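Local coordinates for protein cytidine deaminase (Burkholderia pseudomallei, PDB 3DMO) that catalyses the zinc-dependent hydrolytic deamination of cytidine and 2'-deoxycytidine to uridine and 2'-deoxyuridine, probably salvaging these nucleosides for UMP synthesis, at residues C49-A54 with E63-F68; G35-L38 with K44-H47; A20-A25 with A84-T89; S69-G74 with G78-I83; V113-M118 with R123-G128. All blocks are in the same frame, centred on the assembly; numbering follows the deposited sequence.

Contact 1 of 5, residues C49-A54 with E63-F68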
# COMPACT_ATOMS: atom_id res chain seq x y z
N CYS A 49 -9.69 -7.00 11.61
CA CYS A 49 -10.78 -6.71 10.70
C CYS A 49 -10.26 -5.73 9.65
O CYS A 49 -9.22 -5.08 9.87
CB CYS A 49 -11.98 -6.13 11.46
SG CYS A 49 -11.60 -4.60 12.34
N ASN A 50 -10.95 -5.63 8.52
CA ASN A 50 -10.57 -4.62 7.55
C ASN A 50 -10.91 -3.22 8.05
O ASN A 50 -11.86 -3.04 8.82
CB ASN A 50 -11.11 -4.91 6.13
CG ASN A 50 -12.62 -5.11 6.09
OD1 ASN A 50 -13.22 -5.65 7.02
ND2 ASN A 50 -13.23 -4.71 4.97
N VAL A 51 -10.08 -2.25 7.69
CA VAL A 51 -10.25 -0.87 8.12
C VAL A 51 -10.05 -0.02 6.90
O VAL A 51 -8.93 0.10 6.39
CB VAL A 51 -9.24 -0.46 9.23
CG1 VAL A 51 -9.47 0.99 9.66
CG2 VAL A 51 -9.35 -1.41 10.43
N GLU A 52 -11.14 0.56 6.42
CA GLU A 52 -11.13 1.28 5.16
C GLU A 52 -10.84 2.78 5.32
O GLU A 52 -10.82 3.31 6.43
CB GLU A 52 -12.44 1.03 4.38
CG GLU A 52 -12.60 -0.44 4.04
CD GLU A 52 -13.73 -0.76 3.07
OE1 GLU A 52 -13.66 -1.84 2.45
OE2 GLU A 52 -14.68 0.04 2.95
N ASN A 53 -10.56 3.42 4.18
CA ASN A 53 -10.26 4.85 4.13
C ASN A 53 -10.86 5.41 2.85
O ASN A 53 -11.00 4.68 1.87
CB ASN A 53 -8.75 5.06 4.14
CG ASN A 53 -8.36 6.50 4.41
OD1 ASN A 53 -8.31 7.32 3.49
ND2 ASN A 53 -8.08 6.81 5.67
N ALA A 54 -11.24 6.69 2.87
CA ALA A 54 -11.86 7.33 1.70
C ALA A 54 -10.92 7.29 0.50
O ALA A 54 -11.37 7.21 -0.65
CB ALA A 54 -12.27 8.77 2.02
N GLU A 63 -6.46 -9.73 7.87
CA GLU A 63 -5.30 -10.59 8.13
C GLU A 63 -4.14 -9.73 8.62
O GLU A 63 -3.47 -10.06 9.62
CB GLU A 63 -4.86 -11.32 6.84
CG GLU A 63 -5.92 -12.22 6.18
CD GLU A 63 -6.77 -11.51 5.13
OE1 GLU A 63 -7.37 -10.46 5.42
OE2 GLU A 63 -6.85 -12.01 3.98
N ARG A 64 -3.90 -8.61 7.93
CA ARG A 64 -2.80 -7.73 8.28
C ARG A 64 -3.03 -6.98 9.58
O ARG A 64 -2.10 -6.83 10.37
CB ARG A 64 -2.46 -6.78 7.13
CG ARG A 64 -1.71 -7.48 6.00
CD ARG A 64 -1.37 -6.51 4.89
NE ARG A 64 -2.52 -6.28 4.02
CZ ARG A 64 -2.63 -5.27 3.17
NH1 ARG A 64 -1.66 -4.36 3.05
NH2 ARG A 64 -3.72 -5.15 2.43
N THR A 65 -4.28 -6.56 9.83
CA THR A 65 -4.66 -5.95 11.11
C THR A 65 -4.35 -6.88 12.29
O THR A 65 -3.74 -6.46 13.28
CB THR A 65 -6.15 -5.55 11.13
OG1 THR A 65 -6.38 -4.51 10.17
CG2 THR A 65 -6.57 -5.05 12.52
N ALA A 66 -4.75 -8.15 12.18
CA ALA A 66 -4.46 -9.16 13.21
C ALA A 66 -2.95 -9.34 13.45
O ALA A 66 -2.49 -9.32 14.59
CB ALA A 66 -5.11 -10.50 12.88
N LEU A 67 -2.19 -9.48 12.37
CA LEU A 67 -0.75 -9.67 12.48
C LEU A 67 -0.02 -8.43 13.03
O LEU A 67 0.86 -8.57 13.87
CB LEU A 67 -0.15 -10.09 11.14
CG LEU A 67 -0.41 -11.52 10.65
CD1 LEU A 67 -0.25 -11.63 9.12
CD2 LEU A 67 0.50 -12.53 11.37
N PHE A 68 -0.39 -7.24 12.56
CA PHE A 68 0.24 -6.01 13.06
C PHE A 68 -0.05 -5.80 14.56
O PHE A 68 0.82 -5.34 15.31
CB PHE A 68 -0.18 -4.77 12.25
CG PHE A 68 0.18 -4.83 10.78
CD1 PHE A 68 -0.59 -4.13 9.85
CD2 PHE A 68 1.27 -5.57 10.33
CE1 PHE A 68 -0.28 -4.15 8.49
CE2 PHE A 68 1.60 -5.60 8.96
CZ PHE A 68 0.81 -4.89 8.05
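T65 sets its branched side chain against the backbone of C49, and this pair accounts for most of the 119 Å² buried. The CB of T65 points at the loop, while that of C49 points away, which is why C49 is met through its peptide atoms and not its thiol. T65 OG1 lies 2.9 Å from C49 O and is also within hydrogen-bonding reach of C61 O, four residues earlier in the chain, with N60 ND2 a further partner of the hydroxyl. With CG2 anti to the backbone N and OG1 beside that N (chi1 -66°), the methyl lies alongside C49, with T65 CG2 3.8 Å from C49 N. V51 makes a looser approach, its CG2 4.3 Å from T65 OG1. Beyond these residues, L106 and A72 of the second subunit pack on V51 and T65 respectively. The loop carries residues predicted to bind substrate, and the helix carries E63, the predicted proton donor. The side chain of T65 lies about 9 Å from a bound zinc ion, consistent with packing just behind the cytidine deaminase active site, where the predicted substrate loop meets the helix that follows C61.

Contact 2 of 5, residues G35-L38 with K44-H47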
# COMPACT_ATOMS: atom_id res chain seq x y z
N GLY A 35 -13.16 -10.64 8.71
CA GLY A 35 -12.55 -10.85 10.01
C GLY A 35 -11.45 -11.88 9.95
O GLY A 35 -11.44 -12.76 9.10
N ALA A 36 -10.51 -11.75 10.88
CA ALA A 36 -9.43 -12.72 11.02
C ALA A 36 -9.15 -12.94 12.49
O ALA A 36 -9.37 -12.05 13.31
CB ALA A 36 -8.17 -12.25 10.29
N ALA A 37 -8.68 -14.13 12.82
CA ALA A 37 -8.24 -14.42 14.17
C ALA A 37 -6.96 -15.21 14.12
O ALA A 37 -6.88 -16.24 13.45
CB ALA A 37 -9.31 -15.17 14.94
N LEU A 38 -5.97 -14.71 14.85
CA LEU A 38 -4.61 -15.24 14.83
C LEU A 38 -4.31 -15.82 16.20
O LEU A 38 -4.57 -15.15 17.21
CB LEU A 38 -3.66 -14.07 14.54
CG LEU A 38 -2.15 -14.24 14.48
CD1 LEU A 38 -1.75 -15.13 13.30
CD2 LEU A 38 -1.53 -12.86 14.36
N LYS A 44 -2.40 -17.16 22.72
CA LYS A 44 -3.10 -15.88 22.71
C LYS A 44 -3.74 -15.65 21.34
O LYS A 44 -3.16 -15.98 20.31
CB LYS A 44 -2.13 -14.75 23.03
CG LYS A 44 -2.80 -13.46 23.46
CD LYS A 44 -1.81 -12.60 24.25
CE LYS A 44 -2.53 -11.58 25.13
NZ LYS A 44 -3.18 -10.51 24.32
N VAL A 45 -4.94 -15.08 21.35
CA VAL A 45 -5.70 -14.84 20.14
C VAL A 45 -5.79 -13.34 19.85
O VAL A 45 -6.05 -12.54 20.75
CB VAL A 45 -7.11 -15.47 20.22
CG1 VAL A 45 -7.96 -15.11 19.01
CG2 VAL A 45 -6.99 -16.98 20.34
N PHE A 46 -5.52 -12.97 18.60
CA PHE A 46 -5.65 -11.58 18.16
C PHE A 46 -6.70 -11.47 17.06
O PHE A 46 -6.64 -12.21 16.07
CB PHE A 46 -4.30 -11.05 17.66
CG PHE A 46 -3.30 -10.84 18.77
CD1 PHE A 46 -3.19 -9.60 19.39
CD2 PHE A 46 -2.50 -11.89 19.21
CE1 PHE A 46 -2.28 -9.40 20.43
CE2 PHE A 46 -1.59 -11.69 20.24
CZ PHE A 46 -1.49 -10.44 20.85
N HIS A 47 -7.64 -10.54 17.24
CA HIS A 47 -8.65 -10.22 16.24
C HIS A 47 -8.09 -9.24 15.22
O HIS A 47 -7.32 -8.34 15.56
CB HIS A 47 -9.86 -9.55 16.89
CG HIS A 47 -10.78 -10.48 17.61
ND1 HIS A 47 -10.55 -11.84 17.70
CD2 HIS A 47 -11.92 -10.24 18.30
CE1 HIS A 47 -11.51 -12.40 18.41
NE2 HIS A 47 -12.35 -11.45 18.79
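L38 and F46 pair in an antiparallel beta hairpin formed by strands 34-40 and 45-49, whose local segments run at 161° with axes 4.6 Å apart. They form a hydrogen-bonded pair. A37 and H47, the adjacent non-hydrogen-bonded pair, face the other side, where both pack on helix 11-22. Followed outward, the L38 side chain begins at CB, 3.8 Å from F46 O and close to F46 CB. Its CG stands anti to the backbone N (chi1 179°), carrying the branch off from the hairpin partner. The methyls therefore meet other elements: CD2 packs on L67, on the carbonyl of A66 and on the F80 ring, and CD1 reaches the carbonyl of A82. L38 is thus buried between the sheet and helix 62-72. The F46 ring also leads away from L38, toward A70 of that helix and A73 just beyond it. On the opposite face, A37 CB touches V45 CG1 at 4.3 Å, a diagonal contact. A36 O receives a CA-H...O approach from H47 CA at 3.5 Å, and F46 O receives another from A37 CA at 3.3 Å. L38 N donates to F46 O at 2.9 Å. The return bond, F46 N to L38 O, measures 2.8 Å with an N-H...O angle of 163°, and V45 CA adds a CA-H...O contact to that same oxygen at 3.2 Å.

Contact 3 of 5, residues A20-A25 with A84-T89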
# COMPACT_ATOMS: atom_id res chain seq x y z
N ALA A 20 -16.31 -13.12 15.12
CA ALA A 20 -16.47 -12.06 16.11
C ALA A 20 -15.64 -10.83 15.75
O ALA A 20 -16.11 -9.70 15.92
CB ALA A 20 -16.12 -12.57 17.52
N ALA A 21 -14.42 -11.06 15.24
CA ALA A 21 -13.54 -10.00 14.73
C ALA A 21 -14.19 -9.22 13.59
O ALA A 21 -14.20 -7.99 13.59
CB ALA A 21 -12.21 -10.60 14.27
N ARG A 22 -14.77 -9.96 12.65
CA ARG A 22 -15.44 -9.41 11.47
C ARG A 22 -16.50 -8.38 11.82
O ARG A 22 -16.66 -7.40 11.11
CB ARG A 22 -16.04 -10.54 10.62
CG ARG A 22 -16.81 -10.08 9.39
CD ARG A 22 -17.24 -11.25 8.51
NE ARG A 22 -18.18 -10.82 7.47
CZ ARG A 22 -19.50 -10.73 7.63
NH1 ARG A 22 -20.06 -11.06 8.79
NH2 ARG A 22 -20.27 -10.31 6.63
N GLU A 23 -17.21 -8.60 12.93
CA GLU A 23 -18.28 -7.69 13.36
C GLU A 23 -17.79 -6.27 13.64
O GLU A 23 -18.58 -5.32 13.59
CB GLU A 23 -19.00 -8.26 14.59
CG GLU A 23 -19.84 -9.50 14.30
CD GLU A 23 -20.94 -9.24 13.28
OE1 GLU A 23 -20.87 -9.79 12.16
OE2 GLU A 23 -21.87 -8.46 13.60
N LYS A 24 -16.50 -6.13 13.92
CA LYS A 24 -15.91 -4.84 14.27
C LYS A 24 -15.29 -4.10 13.08
O LYS A 24 -14.73 -3.02 13.26
CB LYS A 24 -14.88 -5.04 15.39
CG LYS A 24 -15.55 -5.52 16.69
CD LYS A 24 -14.56 -5.82 17.81
CE LYS A 24 -13.96 -7.23 17.69
NZ LYS A 24 -12.78 -7.42 18.62
N ALA A 25 -15.42 -4.67 11.89
CA ALA A 25 -14.86 -4.06 10.68
C ALA A 25 -15.34 -2.62 10.47
O ALA A 25 -16.46 -2.26 10.83
CB ALA A 25 -15.20 -4.89 9.46
N ALA A 84 -7.28 -17.76 11.11
CA ALA A 84 -8.56 -17.99 10.42
C ALA A 84 -9.02 -16.69 9.78
O ALA A 84 -8.86 -15.63 10.36
CB ALA A 84 -9.63 -18.49 11.41
N VAL A 85 -9.58 -16.78 8.56
CA VAL A 85 -10.08 -15.60 7.84
C VAL A 85 -11.50 -15.92 7.35
O VAL A 85 -11.76 -17.02 6.85
CB VAL A 85 -9.17 -15.24 6.62
CG1 VAL A 85 -9.48 -13.83 6.09
CG2 VAL A 85 -7.69 -15.36 6.99
N VAL A 86 -12.41 -14.95 7.50
CA VAL A 86 -13.82 -15.16 7.13
C VAL A 86 -14.42 -13.92 6.43
O VAL A 86 -14.16 -12.79 6.84
CB VAL A 86 -14.69 -15.60 8.36
CG1 VAL A 86 -14.69 -14.53 9.47
CG2 VAL A 86 -16.11 -15.93 7.93
N GLY A 87 -15.20 -14.16 5.38
CA GLY A 87 -15.99 -13.10 4.75
C GLY A 87 -17.25 -13.69 4.15
O GLY A 87 -17.44 -14.90 4.14
N GLU A 88 -18.12 -12.82 3.63
CA GLU A 88 -19.36 -13.23 2.99
C GLU A 88 -19.09 -13.58 1.51
O GLU A 88 -19.43 -12.82 0.59
CB GLU A 88 -20.42 -12.12 3.12
CG GLU A 88 -21.82 -12.50 2.64
CD GLU A 88 -22.47 -13.54 3.53
OE1 GLU A 88 -22.59 -14.72 3.09
OE2 GLU A 88 -22.87 -13.19 4.67
N THR A 89 -18.49 -14.74 1.30
CA THR A 89 -18.09 -15.18 -0.03
C THR A 89 -18.72 -16.52 -0.37
O THR A 89 -19.19 -17.24 0.52
CB THR A 89 -16.54 -15.28 -0.15
OG1 THR A 89 -16.02 -15.99 0.98
CG2 THR A 89 -15.91 -13.89 -0.17
O HOH W 1 -18.17 -10.02 4.02
O HOH W 2 -22.89 -10.62 5.22
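R22 reaches from the last turn of helix 11-22 along the outgoing end of strand 80-87, meeting V86, G87 and E88 in succession. Its CG is anti to the backbone N (chi1 177°) and the chain stays extended to NE, so successive atoms meet successive residues. R22 CD lies 3.8 Å from V86 O, and R22 NE lies 4.2 Å from G87 CA, where no side chain intervenes. R22 NH2 ends 4.0 Å from E88 CB. The guanidinium and the E88 carboxylate are turned 90° from each other. E88 OE2 sits 4.3 Å from R22 NH2 but well out of the guanidinium plane, so the two groups attract by charge without a direct hydrogen bond. Two waters bridge the separation instead. One, in plane at the guanidinium edge, accepts from E88 N at 2.8 Å and weakly from R22 NH2. The other donates to E88 OE2 at 2.6 Å and also accepts weakly from R22 NH2. The firmer hold on the arginine comes from NE, hydrogen-bonded to K33 O. M118 packs on both R22 and E88. Upstream of R22, A18 and K19 rest on V86, placing the helix against one face of the sheet, where strand 80-87 runs between strands 34-40 and 112-116.

Contact 4 of 5, residues S69-G74 with G78-I83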
# COMPACT_ATOMS: atom_id res chain seq x y z
N SER A 69 -1.27 -6.17 14.98
CA SER A 69 -1.66 -6.09 16.39
C SER A 69 -0.83 -7.03 17.26
O SER A 69 -0.35 -6.64 18.33
CB SER A 69 -3.15 -6.41 16.55
OG SER A 69 -3.95 -5.30 16.18
N ALA A 70 -0.64 -8.26 16.80
CA ALA A 70 0.20 -9.23 17.50
C ALA A 70 1.66 -8.76 17.57
O ALA A 70 2.30 -8.89 18.61
CB ALA A 70 0.10 -10.59 16.84
N LEU A 71 2.18 -8.23 16.46
CA LEU A 71 3.54 -7.67 16.45
C LEU A 71 3.71 -6.54 17.47
O LEU A 71 4.69 -6.51 18.21
CB LEU A 71 3.93 -7.18 15.04
CG LEU A 71 4.69 -8.09 14.06
CD1 LEU A 71 6.18 -8.16 14.38
CD2 LEU A 71 4.12 -9.51 13.97
N ALA A 72 2.74 -5.64 17.51
CA ALA A 72 2.71 -4.56 18.50
C ALA A 72 2.66 -5.06 19.96
O ALA A 72 3.11 -4.36 20.87
CB ALA A 72 1.55 -3.62 18.21
N ALA A 73 2.14 -6.27 20.16
CA ALA A 73 2.10 -6.90 21.47
C ALA A 73 3.39 -7.67 21.79
O ALA A 73 3.50 -8.27 22.86
CB ALA A 73 0.86 -7.82 21.60
N GLY A 74 4.36 -7.66 20.88
CA GLY A 74 5.66 -8.28 21.13
C GLY A 74 5.85 -9.67 20.56
O GLY A 74 6.82 -10.35 20.89
N GLY A 78 7.29 -15.89 13.03
CA GLY A 78 7.41 -17.31 13.36
C GLY A 78 6.74 -17.72 14.65
O GLY A 78 6.74 -18.91 15.00
N GLU A 79 6.16 -16.76 15.37
CA GLU A 79 5.51 -17.06 16.65
C GLU A 79 4.01 -17.31 16.55
O GLU A 79 3.30 -17.26 17.56
CB GLU A 79 5.77 -15.96 17.67
CG GLU A 79 7.21 -15.91 18.14
CD GLU A 79 7.36 -15.16 19.43
OE1 GLU A 79 7.27 -13.91 19.42
OE2 GLU A 79 7.60 -15.82 20.46
N PHE A 80 3.53 -17.59 15.34
CA PHE A 80 2.10 -17.82 15.10
C PHE A 80 1.79 -19.26 14.70
O PHE A 80 2.49 -19.85 13.88
CB PHE A 80 1.55 -16.80 14.09
CG PHE A 80 1.96 -15.40 14.40
CD1 PHE A 80 2.94 -14.76 13.64
CD2 PHE A 80 1.43 -14.74 15.50
CE1 PHE A 80 3.35 -13.47 13.95
CE2 PHE A 80 1.83 -13.45 15.83
CZ PHE A 80 2.80 -12.81 15.05
N ALA A 81 0.76 -19.82 15.33
CA ALA A 81 0.35 -21.19 15.06
C ALA A 81 -0.63 -21.28 13.89
O ALA A 81 -0.50 -22.15 13.03
CB ALA A 81 -0.28 -21.79 16.31
N ALA A 82 -1.62 -20.38 13.87
CA ALA A 82 -2.69 -20.43 12.88
C ALA A 82 -3.39 -19.09 12.75
O ALA A 82 -3.44 -18.30 13.71
CB ALA A 82 -3.72 -21.51 13.25
N ILE A 83 -3.96 -18.85 11.57
CA ILE A 83 -4.84 -17.72 11.33
C ILE A 83 -6.12 -18.20 10.63
O ILE A 83 -6.04 -19.01 9.71
CB ILE A 83 -4.12 -16.59 10.53
CG1 ILE A 83 -4.95 -15.29 10.51
CG2 ILE A 83 -3.70 -17.06 9.14
CD1 ILE A 83 -4.19 -14.09 9.94
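F80 supplies the apolar part of the contact by resting the far end of its ring against A70 and L71 of helix 62-72. Its CB points at the helix, and with CG anti to the carbonyl carbon (chi1 -48°) the ring extends that way. A70 CB comes 3.5 Å from F80 CE2, a close contact of methyl and aromatic carbon. L71 meets the ring differently: CD2 sits at the edge near the ring plane, 3.7 Å from F80 CZ and 4.0 Å from F80 CE1, and the two side chains cross at about a right angle. No hydrogen bond joins the segments.

The polar groups only come near one another. E79 OE1 lies 3.9 Å from G74 O, but both are acceptors and do not bond; the carboxylate is held elsewhere, by a salt bridge from OE1 to R76 and a hydrogen bond from OE2 to N41. Backbone geometry shapes the helix end: G74, with phi 98°, closes it in a Schellman motif, its N bonded to L71 O at 2.9 Å.

L38 lies against both A70 and F80, filling the layer between helix and sheet, while Y26 of the second subunit packs on L71. A classic bulge at A81-A82, opposite V39, interrupts the regular pairing of strand 80-87 with strand 34-40. Strand 45-49, helix 62-72 and strand 80-87 make a beta-alpha-beta crossover that passes over strand 34-40, and this contact is its turn from helix back into the sheet.

Contact 5 of 5, residues V113-M118 with R123-G128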
# COMPACT_ATOMS: atom_id res chain seq x y z
N VAL A 113 -3.33 -21.77 7.65
CA VAL A 113 -4.30 -20.76 7.26
C VAL A 113 -5.66 -21.45 7.08
O VAL A 113 -5.81 -22.33 6.23
CB VAL A 113 -3.86 -20.03 5.96
CG1 VAL A 113 -4.90 -19.01 5.53
CG2 VAL A 113 -2.49 -19.37 6.14
N VAL A 114 -6.64 -21.06 7.90
CA VAL A 114 -7.98 -21.63 7.87
C VAL A 114 -8.92 -20.61 7.21
O VAL A 114 -9.19 -19.55 7.77
CB VAL A 114 -8.51 -21.94 9.32
CG1 VAL A 114 -9.90 -22.55 9.28
CG2 VAL A 114 -7.52 -22.84 10.09
N LEU A 115 -9.40 -20.94 6.01
CA LEU A 115 -10.24 -20.03 5.23
C LEU A 115 -11.69 -20.48 5.28
O LEU A 115 -11.97 -21.67 5.11
CB LEU A 115 -9.77 -19.96 3.78
CG LEU A 115 -8.31 -19.55 3.61
CD1 LEU A 115 -7.91 -19.73 2.15
CD2 LEU A 115 -8.09 -18.12 4.13
N THR A 116 -12.60 -19.54 5.50
CA THR A 116 -14.01 -19.89 5.61
C THR A 116 -14.93 -18.76 5.12
O THR A 116 -14.46 -17.69 4.73
CB THR A 116 -14.36 -20.38 7.05
OG1 THR A 116 -15.66 -21.00 7.04
CG2 THR A 116 -14.33 -19.25 8.07
N ASN A 117 -16.23 -19.01 5.13
CA ASN A 117 -17.21 -17.98 4.80
C ASN A 117 -18.29 -17.99 5.87
O ASN A 117 -18.06 -18.52 6.96
CB ASN A 117 -17.78 -18.18 3.39
CG ASN A 117 -18.45 -19.54 3.22
OD1 ASN A 117 -18.64 -20.27 4.19
ND2 ASN A 117 -18.80 -19.87 1.99
N MET A 118 -19.45 -17.42 5.56
CA MET A 118 -20.54 -17.35 6.52
C MET A 118 -21.55 -18.48 6.33
O MET A 118 -22.64 -18.44 6.90
CB MET A 118 -21.24 -15.99 6.43
CG MET A 118 -20.35 -14.79 6.74
SD MET A 118 -19.59 -14.85 8.37
CE MET A 118 -20.97 -14.53 9.46
N ARG A 123 -11.69 -24.35 3.98
CA ARG A 123 -10.50 -25.05 3.52
C ARG A 123 -9.28 -24.65 4.33
O ARG A 123 -9.16 -23.51 4.80
CB ARG A 123 -10.26 -24.90 2.01
CG ARG A 123 -9.79 -23.54 1.55
CD ARG A 123 -9.57 -23.59 0.04
NE ARG A 123 -8.83 -22.43 -0.46
CZ ARG A 123 -7.52 -22.43 -0.70
NH1 ARG A 123 -6.79 -23.51 -0.47
NH2 ARG A 123 -6.94 -21.33 -1.17
N VAL A 124 -8.39 -25.62 4.51
CA VAL A 124 -7.18 -25.42 5.29
C VAL A 124 -5.99 -25.45 4.35
O VAL A 124 -5.84 -26.36 3.52
CB VAL A 124 -7.05 -26.44 6.45
CG1 VAL A 124 -5.78 -26.17 7.27
CG2 VAL A 124 -8.28 -26.39 7.35
N THR A 125 -5.15 -24.44 4.47
CA THR A 125 -3.99 -24.34 3.62
C THR A 125 -2.82 -23.78 4.45
O THR A 125 -2.88 -23.77 5.67
CB THR A 125 -4.31 -23.54 2.33
OG1 THR A 125 -3.17 -23.53 1.46
CG2 THR A 125 -4.77 -22.10 2.64
N SER A 126 -1.75 -23.36 3.78
CA SER A 126 -0.59 -22.76 4.45
C SER A 126 -0.20 -21.47 3.73
O SER A 126 -0.60 -21.25 2.58
CB SER A 126 0.59 -23.74 4.47
OG SER A 126 1.16 -23.90 3.18
N ALA A 127 0.56 -20.61 4.40
CA ALA A 127 1.01 -19.36 3.77
C ALA A 127 1.87 -19.65 2.54
O ALA A 127 1.76 -18.96 1.52
CB ALA A 127 1.77 -18.50 4.77
N GLY A 128 2.70 -20.69 2.62
CA GLY A 128 3.54 -21.09 1.50
C GLY A 128 2.74 -21.58 0.29
O GLY A 128 3.07 -21.25 -0.85
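V113 and T125 pair near one end of an antiparallel beta hairpin formed by strands 112-116 and 122-126, the latter being the outermost strand on this side of the sheet within the chain. The backbone evidence is four hydrogen bonds. T125 N reaches V113 O at 2.8 Å, and V113 N reaches T125 O at 2.9 Å; in the second, the donor stands 43° out of the carbonyl plane although its N-H...O angle is 170°. The other hydrogen-bonded pair is L115 with R123, joined in both directions. Between them V114 and V124 form the non-hydrogen-bonded pair, with CA atoms 4.7 Å apart, and V124 CA makes a CA-H...O contact to V113 O.

Apolar and cationic packing occupies the face bearing V113, L115, R123 and T125. L115 and R123 lie side by side, pointing the same way. R123 CG sits between the backbone N and the carbonyl carbon (chi1 72°), and the chain then extends until the guanidinium presents one face to L115 CD1, which is 3.8 Å from R123 NH2. That methyl also touches T125 CG2 at 4.0 Å. R123 NH2 has a long, weak ion pair with D133 of the fourth subunit. Past the hairpin, S126 OG caps helix 127-130 through D129 N, and V113 CG2 closes on its first turn, 3.7 Å from A127 N.

Overall arrangement
Contacts 2, 3, 4 and 5 all reach one mixed five-stranded sheet, ordered 45-49, 34-40, 80-87, 112-116, 122-126. Contacts 2 and 5 are its two edge hairpins, with centres about 14 Å apart, and strand 80-87 between them serves contacts 3 and 4, whose centres are about 18 Å apart on opposite sides of the chain's centre. Contacts 1 and 4 share helix 62-72. Along the chain, contact 3 spans contacts 2, 1 and 4, which follow one another in that order; contact 5 comes last. Helices 11-22 and 62-72 both pack on this sheet, and helix 62-72, which bears the predicted proton donor, lies beside the predicted substrate loop and against the second subunit.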